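Local coordinates for protein alpha-amylase G-6 (Bacillus halodurans, PDB 2C3G) that probably binds starch through the family 26 carbohydrate-binding module that makes up this piece of a longer amylase, at residues 7-12 / 62-67. Numbering follows the deposited sequence.
Sequences LTIYFK and LLFKDR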
loop_
_atom_site.group_PDB
_atom_site.type_symbol
_atom_site.label_atom_id
_atom_site.label_comp_id
_atom_site.label_asym_id
_atom_site.label_seq_id
_atom_site.Cartn_x
_atom_site.Cartn_y
_atom_site.Cartn_z
ATOM N N LEU A 7 6.026 2.693 -7.130
ATOM C CA LEU A 7 4.823 1.871 -7.027
ATOM C C LEU A 7 3.714 2.646 -6.345
ATOM O O LEU A 7 3.835 2.982 -5.174
ATOM C CB LEU A 7 5.143 0.515 -6.360
ATOM C CG LEU A 7 5.184 -0.812 -7.163
ATOM C CD1 LEU A 7 5.395 -0.718 -8.676
ATOM C CD2 LEU A 7 6.197 -1.792 -6.583
ATOM N N THR A 8 2.677 2.996 -7.106
ATOM C CA THR A 8 1.498 3.679 -6.574
ATOM C C THR A 8 0.473 2.628 -6.191
ATOM O O THR A 8 0.185 1.714 -6.955
ATOM C CB THR A 8 0.869 4.664 -7.595
ATOM O OG1 THR A 8 1.810 5.684 -7.911
ATOM C CG2 THR A 8 -0.311 5.441 -6.941
ATOM N N ILE A 9 -0.055 2.736 -4.987
ATOM C CA ILE A 9 -0.994 1.751 -4.505
ATOM C C ILE A 9 -2.219 2.491 -4.005
ATOM O O ILE A 9 -2.088 3.479 -3.297
ATOM C CB ILE A 9 -0.305 0.792 -3.441
ATOM C CG1 ILE A 9 0.398 -0.373 -4.153
ATOM C CG2 ILE A 9 -1.313 0.052 -2.580
ATOM C CD1 ILE A 9 1.718 -0.100 -4.669
ATOM N N TYR A 10 -3.402 2.047 -4.431
ATOM C CA TYR A 10 -4.662 2.606 -3.945
ATOM C C TYR A 10 -5.367 1.549 -3.147
ATOM O O TYR A 10 -5.412 0.394 -3.543
ATOM C CB TYR A 10 -5.593 3.048 -5.072
ATOM C CG TYR A 10 -5.048 4.135 -5.947
ATOM C CD1 TYR A 10 -5.453 5.459 -5.780
ATOM C CD2 TYR A 10 -4.123 3.837 -6.939
ATOM C CE1 TYR A 10 -4.948 6.466 -6.603
ATOM C CE2 TYR A 10 -3.608 4.815 -7.761
ATOM C CZ TYR A 10 -4.022 6.121 -7.587
ATOM O OH TYR A 10 -3.511 7.075 -8.396
ATOM N N PHE A 11 -5.910 1.963 -2.013
ATOM C CA PHE A 11 -6.549 1.053 -1.102
ATOM C C PHE A 11 -7.993 1.464 -0.832
ATOM O O PHE A 11 -8.255 2.583 -0.438
ATOM C CB PHE A 11 -5.739 1.050 0.192
ATOM C CG PHE A 11 -6.275 0.136 1.234
ATOM C CD1 PHE A 11 -6.652 -1.162 0.907
ATOM C CD2 PHE A 11 -6.396 0.570 2.529
ATOM C CE1 PHE A 11 -7.156 -2.016 1.865
ATOM C CE2 PHE A 11 -6.910 -0.262 3.496
ATOM C CZ PHE A 11 -7.290 -1.569 3.158
ATOM N N LYS A 12 -8.927 0.544 -1.031
ATOM C CA LYS A 12 -10.300 0.790 -0.642
ATOM C C LYS A 12 -10.459 0.356 0.800
ATOM O O LYS A 12 -10.540 -0.853 1.101
ATOM C CB LYS A 12 -11.286 0.081 -1.557
ATOM C CG LYS A 12 -12.686 0.491 -1.246
ATOM C CD LYS A 12 -13.450 0.871 -2.464
ATOM C CE LYS A 12 -14.623 -0.040 -2.617
ATOM N NZ LYS A 12 -15.669 0.569 -3.496
ATOM N N LEU A 62 3.864 -5.944 0.513
ATOM C CA LEU A 62 3.058 -4.974 1.269
ATOM C C LEU A 62 1.854 -5.481 2.086
ATOM O O LEU A 62 1.218 -6.481 1.773
ATOM C CB LEU A 62 2.656 -3.790 0.367
ATOM C CG LEU A 62 1.635 -4.011 -0.765
ATOM C CD1 LEU A 62 0.210 -3.954 -0.228
ATOM C CD2 LEU A 62 1.857 -2.998 -1.875
ATOM N N LEU A 63 1.555 -4.752 3.149
ATOM C CA LEU A 63 0.311 -4.952 3.889
ATOM C C LEU A 63 -0.333 -3.594 4.150
ATOM O O LEU A 63 0.356 -2.601 4.316
ATOM C CB LEU A 63 0.567 -5.660 5.229
ATOM C CG LEU A 63 1.201 -7.053 5.238
ATOM C CD1 LEU A 63 2.662 -6.972 5.686
ATOM C CD2 LEU A 63 0.434 -7.984 6.135
ATOM N N PHE A 64 -1.658 -3.578 4.190
ATOM C CA PHE A 64 -2.422 -2.437 4.677
ATOM C C PHE A 64 -2.668 -2.610 6.169
ATOM O O PHE A 64 -2.786 -3.736 6.659
ATOM C CB PHE A 64 -3.750 -2.329 3.920
ATOM C CG PHE A 64 -3.573 -2.272 2.433
ATOM C CD1 PHE A 64 -3.019 -1.143 1.838
ATOM C CD2 PHE A 64 -3.903 -3.362 1.637
ATOM C CE1 PHE A 64 -2.815 -1.090 0.455
ATOM C CE2 PHE A 64 -3.711 -3.320 0.246
ATOM C CZ PHE A 64 -3.161 -2.187 -0.345
ATOM N N LYS A 65 -2.720 -1.489 6.883
ATOM C CA LYS A 65 -3.006 -1.460 8.312
ATOM C C LYS A 65 -3.602 -0.117 8.737
ATOM O O LYS A 65 -3.435 0.888 8.051
ATOM C CB LYS A 65 -1.734 -1.731 9.117
ATOM C CG LYS A 65 -0.624 -0.715 8.958
ATOM C CD LYS A 65 0.600 -1.102 9.787
ATOM C CE LYS A 65 0.335 -0.976 11.272
ATOM N NZ LYS A 65 0.410 0.424 11.716
ATOM N N ASP A 66 -4.298 -0.092 9.868
ATOM C CA ASP A 66 -4.623 1.201 10.472
ATOM C C ASP A 66 -3.734 1.489 11.676
ATOM O O ASP A 66 -2.823 0.713 11.974
ATOM C CB ASP A 66 -6.137 1.398 10.747
ATOM C CG ASP A 66 -6.737 0.381 11.716
ATOM O OD1 ASP A 66 -6.016 -0.229 12.529
ATOM O OD2 ASP A 66 -7.964 0.149 11.738
ATOM N N ARG A 67 -3.984 2.606 12.354
ATOM C CA ARG A 67 -3.157 3.002 13.496
ATOM C C ARG A 67 -3.529 2.202 14.742
ATOM O O ARG A 67 -2.938 2.386 15.805
ATOM C CB ARG A 67 -3.243 4.514 13.761
ATOM C CG ARG A 67 -1.880 5.192 13.867
ATOM C CD ARG A 67 -1.699 6.128 15.074
ATOM N NE ARG A 67 -0.508 5.781 15.859
ATOM C CZ ARG A 67 -0.274 6.154 17.124
ATOM N NH1 ARG A 67 -1.145 6.916 17.785
ATOM N NH2 ARG A 67 0.842 5.757 17.730
#
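Phe11 and Phe64 lay their rings over one another in an offset stack between two beta-sheets, with centroids 3.9 Å apart and planes only 6° from parallel. The side chains run past one another from facing strands, bringing Phe11 CD1 over the centre of the Phe64 ring and Phe64 CG over that of the Phe11 ring. CG of Phe11 stands anti to the backbone N (chi1 -179°), which places the ring where Phe64 CB also sits over its face, a CH-pi contact 3.8 Å from the centroid. The face of Phe64 turned away from Phe11 is covered toward its rim by Leu62 CD1, while Ile9 CG2 abuts the ring edge in plane, 3.6 Å from Phe64 CE1. Ile9 CG1 lies 3.8 Å from Leu62 CD2, the two side chains meeting tip to tip. The axes of segments 7-12 and 62-66 approach to 9.7 Å at 45°, so here side chains, not backbone, bridge the two layers of the beta-sandwich; Trp92 and Leu22 add to the packing around Phe64. Replacing Phe11 by an alanine would probably open a gap over Phe64 and cost it the stacking partner on that face. Wholly apolar and buried, the contact relies on dispersion and the exclusion of water rather than on polar bonds between the strands.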